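Local coordinates for glycosaminoglycan xylosylkinase (Hydra vulgaris, PDB 5XOM), which probably transfers phosphate from ATP to the xylose of the glycosaminoglycan linker of proteoglycans, as a member of the Fam20 family of secretory-pathway kinases, at residues A80-A85 and M97-D101; K171-T175 and F186-C190; P224-R228 and S313-C318. One frame throughout, in Å; residues are numbered along the deposited sequence.

In the fold
Contacts 1 and 2 are neighbours and both partly buried; contact 3 is buried and lies across the chain's centre from contact 1, their nearest atoms about 24 Å apart. Contact 1 joins the two strands of a hairpin through backbone hydrogen bonds, with apolar side chains filling one face. Contact 2 joins the end of helix 170-173 to the loop after strand 184-186, where a threonine hydroxyl and a tyrosine face do much of the work. The two meet where Ala85 CB packs on Leu172 CD2, 3.8 Å away. Contact 3 links segments 85 residues apart mainly through side chains, with one tryptophan supplying the indole N-H, a ring face and a rim.

Contact 1. Residues A80-A85 and M97-D101; sequences AKITQA and MFSLD
Ile82 and Ala85 close on the ring of Phe98 from the neighbouring strand, and this apolar face is the tight part of the contact. Ile82 lays its CD1 methyl 3.5 Å from Phe98 CD2, while Ala85 CB meets the other ortho carbon, Phe98 CD1, at 3.7 Å. Phe98 has CG anti to its carbonyl carbon (chi1 -65°), and this carries the ring alongside both methyls, which approach it obliquely from one side; beyond them it stacks on Phe110 and touches Val164 and Ile158. Leu100 continues the same face, its CD2 methyl lying 3.8 Å from Ile82 CG1, and Ala80 CB covers Leu100 CB. An alanine in place of Phe98 would probably leave a gap beside the Ile82 and Ala85 methyls and Phe110 without its stacking partner.

The backbones are joined by bonds from Asp101 N to Lys81 O, from Thr83 N to Ser99 O and from Ser99 N to Gln84 O. Ser99 O is gripped twice: Thr83 N approaches nearly end-on at 2.8 Å, and Thr83 OG1 donates from above the carbonyl plane at 3.2 Å. The other face is looser and more polar. Ser99 OG bonds to Asn107 on the next strand, and Gln84 rests only its CB and CG near Ser99 before the chain bends at chi2 and turns off from the hairpin. At the exposed end, Thr83 CG2 stands 3.7 Å from Asp101 CB, and Lys81 NZ remains 5.5 Å from Asp101 OD2, too far for a salt bridge. Thr83 and Gln84 together face the single residue Ser99, with backbone angles like those of a classic beta bulge, in an antiparallel hairpin at the border of a five-stranded sheet consistent with the N-lobe of a protein-kinase-like fold.

Contact 2. Residues K171-T175 and F186-C190; sequences KLATT and FYGKC
Thr175 sits against Phe186, Tyr187 and Gly188 and has by far the most surface covered here, with Lys189 and Phe186 next. Thr175 CB lies 3.7 Å from the centroid of the Tyr187 ring, only 5° off the ring normal, a CH-pi contact centred on one face. Tyr187 brings its ring there because CG is set between the backbone N and the carbonyl carbon (chi1 62°), folding the side chain back over Thr175. The backbones meet alongside, with Tyr187 N donating to Thr175 O at 3.1 Å from a position tilted off the carbonyl plane.

The Thr175 hydroxyl works in two directions. Thr175 OG1 donates to Leu172 O at 2.9 Å, in the carbonyl plane and on a lone pair, and accepts a weak bond from Gly188 N. Leu172 O also takes the backbone N-H of Thr175, so a single carbonyl in the last turn of helix 170-173 holds both the main chain and the side chain of the residue leaving it. This joins a helix end to a loop: the chain passes from the helix into strand 176-178, returns along strand 184-186 and arrives beside its starting point, consistent with the base of a short hairpin. The loop then continues to Cys190, which is disulfide-bonded to Cys193.

Phe186 faces the helix, its CD2 3.7 Å from Leu172 CD1 in an oblique approach; its ring also meets that of Phe176 and touches Leu94. Lys189 runs extended as far as CE across the helix end before bending at chi4 (-58°). Lys189 CE comes 3.1 Å from Lys171 O and 3.6 Å from Thr174 OG1, the latter hydroxyl being bonded to Lys170 O. Nearer the backbone, Lys189 CG touches Thr175 CG2 at 3.9 Å.

Contact 3. Residues P224-R228 and S313-C318; sequences PHPWR and SPLVQC
Trp227 packs on Ser313, Pro314, Gln317 and Cys318 in a buried contact between a loop and a helix, made mainly through side chains and lying in the Fam20 kinase region, consistent with the C-lobe of the kinase-like fold. The loop is a type I beta turn from His225 to Arg228, entered from strand 221-224, and its third residue, Trp227, reaches across to helix 313-318.

The turn is held from within. Trp227 N donates to His225 ND1, close to the plane of the imidazole, which fixes the rotation of that ring. His225 O accepts from both Arg228 N and Arg228 NH1, and the two donors arrive from opposite faces of its carbonyl plane.

The indole leaves this turn with CG anti to the carbonyl carbon (chi1 -78°) and turns one face to the start of the helix. Pro314 CG lies over that face, 3.6 Å above the plane and offset toward the rim, and its distance to Trp227 CD2 is 3.7 Å. Pro314 CG is 4.0 Å from the centroid of the five-membered ring of Trp227, a CH-pi contact. Pro314 CG also reaches the edge of the His225 ring. At the pyrrole end, Ser313 CB meets Trp227 CD1 at 3.5 Å, while at the benzo end Cys318 SG stands 3.7 Å from Trp227 CH2, an oblique sulfur-aromatic contact; the same sulfur is joined in a disulfide to Cys245. Trp238 and Tyr244 add their rings around the indole.

The one polar group of the indole is satisfied by the helix. Gln317, its amide nitrogen bonded to Trp238 O, offers OE1 to Trp227 NE1 at 3.0 Å, with an N-H...O angle of 166° and the oxygen nearly in the indole plane.

Contact 1. Residues A80-A85 and M97-D101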
loop_
_atom_site.group_PDB
_atom_site.type_symbol
_atom_site.label_atom_id
_atom_site.label_comp_id
_atom_site.label_asym_id
_atom_site.label_seq_id
_atom_site.Cartn_x
_atom_site.Cartn_y
_atom_site.Cartn_z
ATOM N N ALA A 80 -13.973 17.051 -2.605
ATOM C CA ALA A 80 -13.981 17.897 -1.416
ATOM C C ALA A 80 -14.565 19.276 -1.704
ATOM O O ALA A 80 -14.328 19.868 -2.762
ATOM C CB ALA A 80 -12.565 18.047 -0.858
ATOM N N LYS A 81 -15.340 19.780 -0.746
ATOM C CA LYS A 81 -15.895 21.124 -0.832
ATOM C C LYS A 81 -14.795 22.175 -0.735
ATOM O O LYS A 81 -13.876 22.067 0.082
ATOM C CB LYS A 81 -16.922 21.335 0.284
ATOM C CG LYS A 81 -17.511 22.739 0.355
ATOM C CD LYS A 81 -18.548 22.854 1.468
ATOM C CE LYS A 81 -19.167 24.246 1.507
ATOM N NZ LYS A 81 -18.175 25.293 1.889
ATOM N N ILE A 82 -14.899 23.205 -1.568
ATOM C CA ILE A 82 -13.970 24.329 -1.543
ATOM C C ILE A 82 -14.458 25.340 -0.511
ATOM O O ILE A 82 -15.568 25.872 -0.625
ATOM C CB ILE A 82 -13.850 24.973 -2.932
ATOM C CG1 ILE A 82 -13.271 23.967 -3.931
ATOM C CG2 ILE A 82 -13.003 26.246 -2.870
ATOM C CD1 ILE A 82 -13.352 24.433 -5.375
ATOM N N THR A 83 -13.622 25.629 0.487
ATOM C CA THR A 83 -14.014 26.557 1.537
ATOM C C THR A 83 -13.401 27.938 1.386
ATOM O O THR A 83 -13.940 28.895 1.948
ATOM C CB THR A 83 -13.652 25.993 2.921
ATOM O OG1 THR A 83 -12.231 25.884 3.041
ATOM C CG2 THR A 83 -14.280 24.625 3.125
ATOM N N GLN A 84 -12.309 28.072 0.635
ATOM C CA GLN A 84 -11.694 29.367 0.364
ATOM C C GLN A 84 -11.066 29.319 -1.020
ATOM O O GLN A 84 -10.693 28.249 -1.505
ATOM C CB GLN A 84 -10.606 29.739 1.387
ATOM C CG GLN A 84 -10.971 29.553 2.849
ATOM C CD GLN A 84 -11.984 30.570 3.333
ATOM O OE1 GLN A 84 -12.234 31.581 2.671
ATOM N NE2 GLN A 84 -12.586 30.300 4.486
ATOM N N ALA A 85 -10.937 30.490 -1.644
ATOM C CA ALA A 85 -10.277 30.597 -2.937
ATOM C C ALA A 85 -9.586 31.949 -3.041
ATOM O O ALA A 85 -10.162 32.973 -2.669
ATOM C CB ALA A 85 -11.273 30.426 -4.095
ATOM N N MET A 97 -5.670 29.326 -5.780
ATOM C CA MET A 97 -5.395 28.442 -4.655
ATOM C C MET A 97 -6.722 28.159 -3.956
ATOM O O MET A 97 -7.447 29.094 -3.604
ATOM C CB MET A 97 -4.361 29.096 -3.727
ATOM C CG MET A 97 -3.784 28.243 -2.603
ATOM S SD MET A 97 -4.954 27.592 -1.392
ATOM C CE MET A 97 -4.912 28.856 -0.139
ATOM N N PHE A 98 -7.067 26.879 -3.813
ATOM C CA PHE A 98 -8.295 26.456 -3.150
ATOM C C PHE A 98 -7.977 25.794 -1.816
ATOM O O PHE A 98 -7.030 25.010 -1.708
ATOM C CB PHE A 98 -9.090 25.457 -4.001
ATOM C CG PHE A 98 -9.618 26.025 -5.291
ATOM C CD1 PHE A 98 -9.722 27.390 -5.489
ATOM C CD2 PHE A 98 -10.035 25.169 -6.307
ATOM C CE1 PHE A 98 -10.226 27.900 -6.683
ATOM C CE2 PHE A 98 -10.538 25.672 -7.499
ATOM C CZ PHE A 98 -10.634 27.035 -7.686
ATOM N N SER A 99 -8.777 26.097 -0.803
ATOM C CA SER A 99 -8.762 25.376 0.461
ATOM C C SER A 99 -9.870 24.332 0.426
ATOM O O SER A 99 -11.039 24.684 0.272
ATOM C CB SER A 99 -8.965 26.327 1.632
ATOM O OG SER A 99 -7.846 27.180 1.746
ATOM N N LEU A 100 -9.503 23.056 0.554
ATOM C CA LEU A 100 -10.493 21.992 0.575
ATOM C C LEU A 100 -10.829 21.581 2.004
ATOM O O LEU A 100 -9.960 21.536 2.887
ATOM C CB LEU A 100 -10.027 20.764 -0.210
ATOM C CG LEU A 100 -9.520 21.064 -1.620
ATOM C CD1 LEU A 100 -8.931 19.805 -2.236
ATOM C CD2 LEU A 100 -10.632 21.683 -2.482
ATOM N N ASP A 101 -12.104 21.263 2.216
ATOM C CA ASP A 101 -12.638 20.969 3.535
ATOM C C ASP A 101 -12.117 19.628 4.038
ATOM O O ASP A 101 -11.678 18.767 3.266
ATOM C CB ASP A 101 -14.163 20.976 3.494
ATOM C CG ASP A 101 -14.786 21.303 4.837
ATOM O OD1 ASP A 101 -14.037 21.607 5.787
ATOM O OD2 ASP A 101 -16.033 21.279 4.930
#

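Contact 2. Residues K171-T175 and F186-C190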
loop_
_atom_site.group_PDB
_atom_site.type_symbol
_atom_site.label_atom_id
_atom_site.label_comp_id
_atom_site.label_asym_id
_atom_site.label_seq_id
_atom_site.Cartn_x
_atom_site.Cartn_y
_atom_site.Cartn_z
ATOM N N LYS A 171 -8.939 39.578 -3.693
ATOM C CA LYS A 171 -7.839 39.590 -4.645
ATOM C C LYS A 171 -8.189 38.805 -5.898
ATOM O O LYS A 171 -7.830 39.204 -7.013
ATOM C CB LYS A 171 -6.576 39.021 -4.005
ATOM C CG LYS A 171 -5.312 39.812 -4.271
ATOM C CD LYS A 171 -4.115 39.078 -3.688
ATOM C CE LYS A 171 -4.365 38.634 -2.255
ATOM N NZ LYS A 171 -3.189 37.903 -1.704
ATOM N N LEU A 172 -8.905 37.697 -5.737
ATOM C CA LEU A 172 -9.315 36.874 -6.862
ATOM C C LEU A 172 -10.637 37.349 -7.458
ATOM O O LEU A 172 -10.757 37.462 -8.683
ATOM C CB LEU A 172 -9.423 35.410 -6.420
ATOM C CG LEU A 172 -10.148 34.436 -7.348
ATOM C CD1 LEU A 172 -9.362 34.239 -8.632
ATOM C CD2 LEU A 172 -10.366 33.095 -6.658
ATOM N N ALA A 173 -11.617 37.659 -6.603
ATOM C CA ALA A 173 -12.951 38.020 -7.077
ATOM C C ALA A 173 -12.921 39.216 -8.026
ATOM O O ALA A 173 -13.678 39.255 -9.004
ATOM C CB ALA A 173 -13.870 38.304 -5.889
ATOM N N THR A 174 -12.067 40.206 -7.756
ATOM C CA THR A 174 -12.055 41.401 -8.598
ATOM C C THR A 174 -11.470 41.161 -9.981
ATOM O O THR A 174 -11.450 42.102 -10.782
ATOM C CB THR A 174 -11.279 42.538 -7.928
ATOM O OG1 THR A 174 -9.895 42.170 -7.795
ATOM C CG2 THR A 174 -11.849 42.837 -6.556
ATOM N N THR A 175 -10.998 39.954 -10.298
ATOM C CA THR A 175 -10.511 39.660 -11.642
ATOM C C THR A 175 -11.473 38.763 -12.408
ATOM O O THR A 175 -11.121 38.259 -13.480
ATOM C CB THR A 175 -9.114 39.023 -11.599
ATOM O OG1 THR A 175 -9.193 37.699 -11.060
ATOM C CG2 THR A 175 -8.174 39.848 -10.741
ATOM N N PHE A 186 -11.791 34.477 -15.268
ATOM C CA PHE A 186 -10.983 35.308 -14.385
ATOM C C PHE A 186 -9.569 35.392 -14.947
ATOM O O PHE A 186 -9.125 34.502 -15.675
ATOM C CB PHE A 186 -10.984 34.805 -12.925
ATOM C CG PHE A 186 -10.173 33.554 -12.680
ATOM C CD1 PHE A 186 -10.736 32.291 -12.829
ATOM C CD2 PHE A 186 -8.859 33.649 -12.244
ATOM C CE1 PHE A 186 -9.989 31.143 -12.581
ATOM C CE2 PHE A 186 -8.104 32.510 -11.992
ATOM C CZ PHE A 186 -8.672 31.255 -12.161
ATOM N N TYR A 187 -8.875 36.495 -14.636
ATOM C CA TYR A 187 -7.545 36.732 -15.186
ATOM C C TYR A 187 -6.424 36.877 -14.159
ATOM O O TYR A 187 -5.266 37.002 -14.567
ATOM C CB TYR A 187 -7.553 37.965 -16.100
ATOM C CG TYR A 187 -7.925 39.272 -15.442
ATOM C CD1 TYR A 187 -6.972 40.034 -14.775
ATOM C CD2 TYR A 187 -9.221 39.770 -15.526
ATOM C CE1 TYR A 187 -7.304 41.241 -14.186
ATOM C CE2 TYR A 187 -9.564 40.975 -14.941
ATOM C CZ TYR A 187 -8.602 41.708 -14.272
ATOM O OH TYR A 187 -8.940 42.909 -13.686
ATOM N N GLY A 188 -6.716 36.871 -12.855
ATOM C CA GLY A 188 -5.673 36.839 -11.826
ATOM C C GLY A 188 -4.877 38.134 -11.696
ATOM O O GLY A 188 -5.185 39.160 -12.303
ATOM N N LYS A 189 -3.827 38.068 -10.858
ATOM C CA LYS A 189 -2.977 39.227 -10.594
ATOM C C LYS A 189 -1.480 38.927 -10.674
ATOM O O LYS A 189 -0.675 39.672 -10.103
ATOM C CB LYS A 189 -3.318 39.834 -9.232
ATOM C CG LYS A 189 -4.696 40.451 -9.202
ATOM C CD LYS A 189 -5.034 41.044 -7.856
ATOM C CE LYS A 189 -6.350 41.789 -7.953
ATOM N NZ LYS A 189 -6.237 42.857 -8.995
ATOM N N CYS A 190 -1.090 37.868 -11.378
ATOM C CA CYS A 190 0.312 37.496 -11.548
ATOM C C CYS A 190 1.014 38.489 -12.480
ATOM O O CYS A 190 0.406 39.417 -13.018
ATOM C CB CYS A 190 0.401 36.070 -12.078
ATOM S SG CYS A 190 0.031 35.944 -13.841
#

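Contact 3. Residues P224-R228 and S313-C318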
loop_
_atom_site.group_PDB
_atom_site.type_symbol
_atom_site.label_atom_id
_atom_site.label_comp_id
_atom_site.label_asym_id
_atom_site.label_seq_id
_atom_site.Cartn_x
_atom_site.Cartn_y
_atom_site.Cartn_z
ATOM N N PRO A 224 18.915 27.355 -8.722
ATOM C CA PRO A 224 18.969 27.403 -10.189
ATOM C C PRO A 224 19.489 26.094 -10.769
ATOM O O PRO A 224 20.413 25.480 -10.232
ATOM C CB PRO A 224 19.932 28.565 -10.477
ATOM C CG PRO A 224 20.715 28.737 -9.220
ATOM C CD PRO A 224 19.794 28.361 -8.101
ATOM N N HIS A 225 18.889 25.678 -11.881
ATOM C CA HIS A 225 19.309 24.454 -12.556
ATOM C C HIS A 225 20.600 24.712 -13.325
ATOM O O HIS A 225 20.659 25.653 -14.123
ATOM C CB HIS A 225 18.225 23.977 -13.517
ATOM C CG HIS A 225 18.315 22.523 -13.864
ATOM N ND1 HIS A 225 19.391 21.982 -14.532
ATOM C CD2 HIS A 225 17.442 21.505 -13.670
ATOM C CE1 HIS A 225 19.192 20.689 -14.711
ATOM N NE2 HIS A 225 18.015 20.374 -14.201
ATOM N N PRO A 226 21.660 23.926 -13.095
ATOM C CA PRO A 226 22.912 24.137 -13.842
ATOM C C PRO A 226 22.727 24.112 -15.353
ATOM O O PRO A 226 23.538 24.686 -16.085
ATOM C CB PRO A 226 23.802 22.983 -13.366
ATOM C CG PRO A 226 23.306 22.674 -11.994
ATOM C CD PRO A 226 21.810 22.905 -12.044
ATOM N N TRP A 227 21.672 23.453 -15.835
ATOM C CA TRP A 227 21.413 23.352 -17.266
ATOM C C TRP A 227 20.266 24.248 -17.719
ATOM O O TRP A 227 19.681 24.011 -18.781
ATOM C CB TRP A 227 21.147 21.896 -17.649
ATOM C CG TRP A 227 22.409 21.087 -17.741
ATOM C CD1 TRP A 227 23.167 20.885 -18.857
ATOM C CD2 TRP A 227 23.065 20.382 -16.678
ATOM N NE1 TRP A 227 24.253 20.099 -18.557
ATOM C CE2 TRP A 227 24.214 19.774 -17.226
ATOM C CE3 TRP A 227 22.792 20.202 -15.318
ATOM C CZ2 TRP A 227 25.088 19.000 -16.464
ATOM C CZ3 TRP A 227 23.660 19.431 -14.562
ATOM C CH2 TRP A 227 24.795 18.841 -15.137
ATOM N N ARG A 228 19.946 25.284 -16.946
ATOM C CA ARG A 228 18.890 26.210 -17.326
ATOM C C ARG A 228 19.241 26.950 -18.614
ATOM O O ARG A 228 20.409 27.088 -18.991
ATOM C CB ARG A 228 18.628 27.214 -16.202
ATOM C CG ARG A 228 19.783 28.164 -15.909
ATOM C CD ARG A 228 19.534 28.897 -14.599
ATOM N NE ARG A 228 20.589 29.853 -14.272
ATOM C CZ ARG A 228 21.739 29.529 -13.687
ATOM N NH1 ARG A 228 21.995 28.267 -13.366
ATOM N NH2 ARG A 228 22.640 30.469 -13.424
ATOM N N SER A 313 20.337 17.137 -21.700
ATOM C CA SER A 313 21.737 17.526 -21.542
ATOM C C SER A 313 22.405 16.997 -20.276
ATOM O O SER A 313 23.569 16.570 -20.368
ATOM C CB SER A 313 21.864 19.053 -21.597
ATOM O OG SER A 313 21.842 19.514 -22.932
ATOM N N PRO A 314 21.772 16.995 -19.093
ATOM C CA PRO A 314 22.445 16.389 -17.932
ATOM C C PRO A 314 22.841 14.943 -18.167
ATOM O O PRO A 314 23.951 14.550 -17.796
ATOM C CB PRO A 314 21.399 16.517 -16.816
ATOM C CG PRO A 314 20.596 17.701 -17.206
ATOM C CD PRO A 314 20.503 17.636 -18.700
ATOM N N LEU A 315 21.981 14.140 -18.803
ATOM C CA LEU A 315 22.361 12.758 -19.067
ATOM C C LEU A 315 23.418 12.669 -20.160
ATOM O O LEU A 315 24.396 11.927 -20.021
ATOM C CB LEU A 315 21.132 11.926 -19.448
ATOM C CG LEU A 315 21.452 10.497 -19.891
ATOM C CD1 LEU A 315 21.824 9.641 -18.692
ATOM C CD2 LEU A 315 20.263 9.904 -20.631
ATOM N N VAL A 316 23.254 13.441 -21.235
ATOM C CA VAL A 316 24.145 13.317 -22.388
ATOM C C VAL A 316 25.550 13.806 -22.049
ATOM O O VAL A 316 26.547 13.214 -22.478
ATOM C CB VAL A 316 23.556 14.072 -23.595
ATOM C CG1 VAL A 316 24.561 14.141 -24.731
ATOM C CG2 VAL A 316 22.274 13.391 -24.067
ATOM N N GLN A 317 25.654 14.891 -21.278
ATOM C CA GLN A 317 26.969 15.440 -20.974
ATOM C C GLN A 317 27.630 14.729 -19.796
ATOM O O GLN A 317 28.853 14.565 -19.784
ATOM C CB GLN A 317 26.865 16.947 -20.723
ATOM C CG GLN A 317 26.536 17.742 -21.991
ATOM C CD GLN A 317 26.469 19.237 -21.759
ATOM O OE1 GLN A 317 26.316 19.701 -20.630
ATOM N NE2 GLN A 317 26.602 20.011 -22.830
ATOM N N CYS A 318 26.848 14.294 -18.804
ATOM C CA CYS A 318 27.425 13.656 -17.624
ATOM C C CYS A 318 27.669 12.163 -17.806
ATOM O O CYS A 318 28.617 11.624 -17.223
ATOM C CB CYS A 318 26.515 13.865 -16.403
ATOM S SG CYS A 318 26.359 15.591 -15.839
#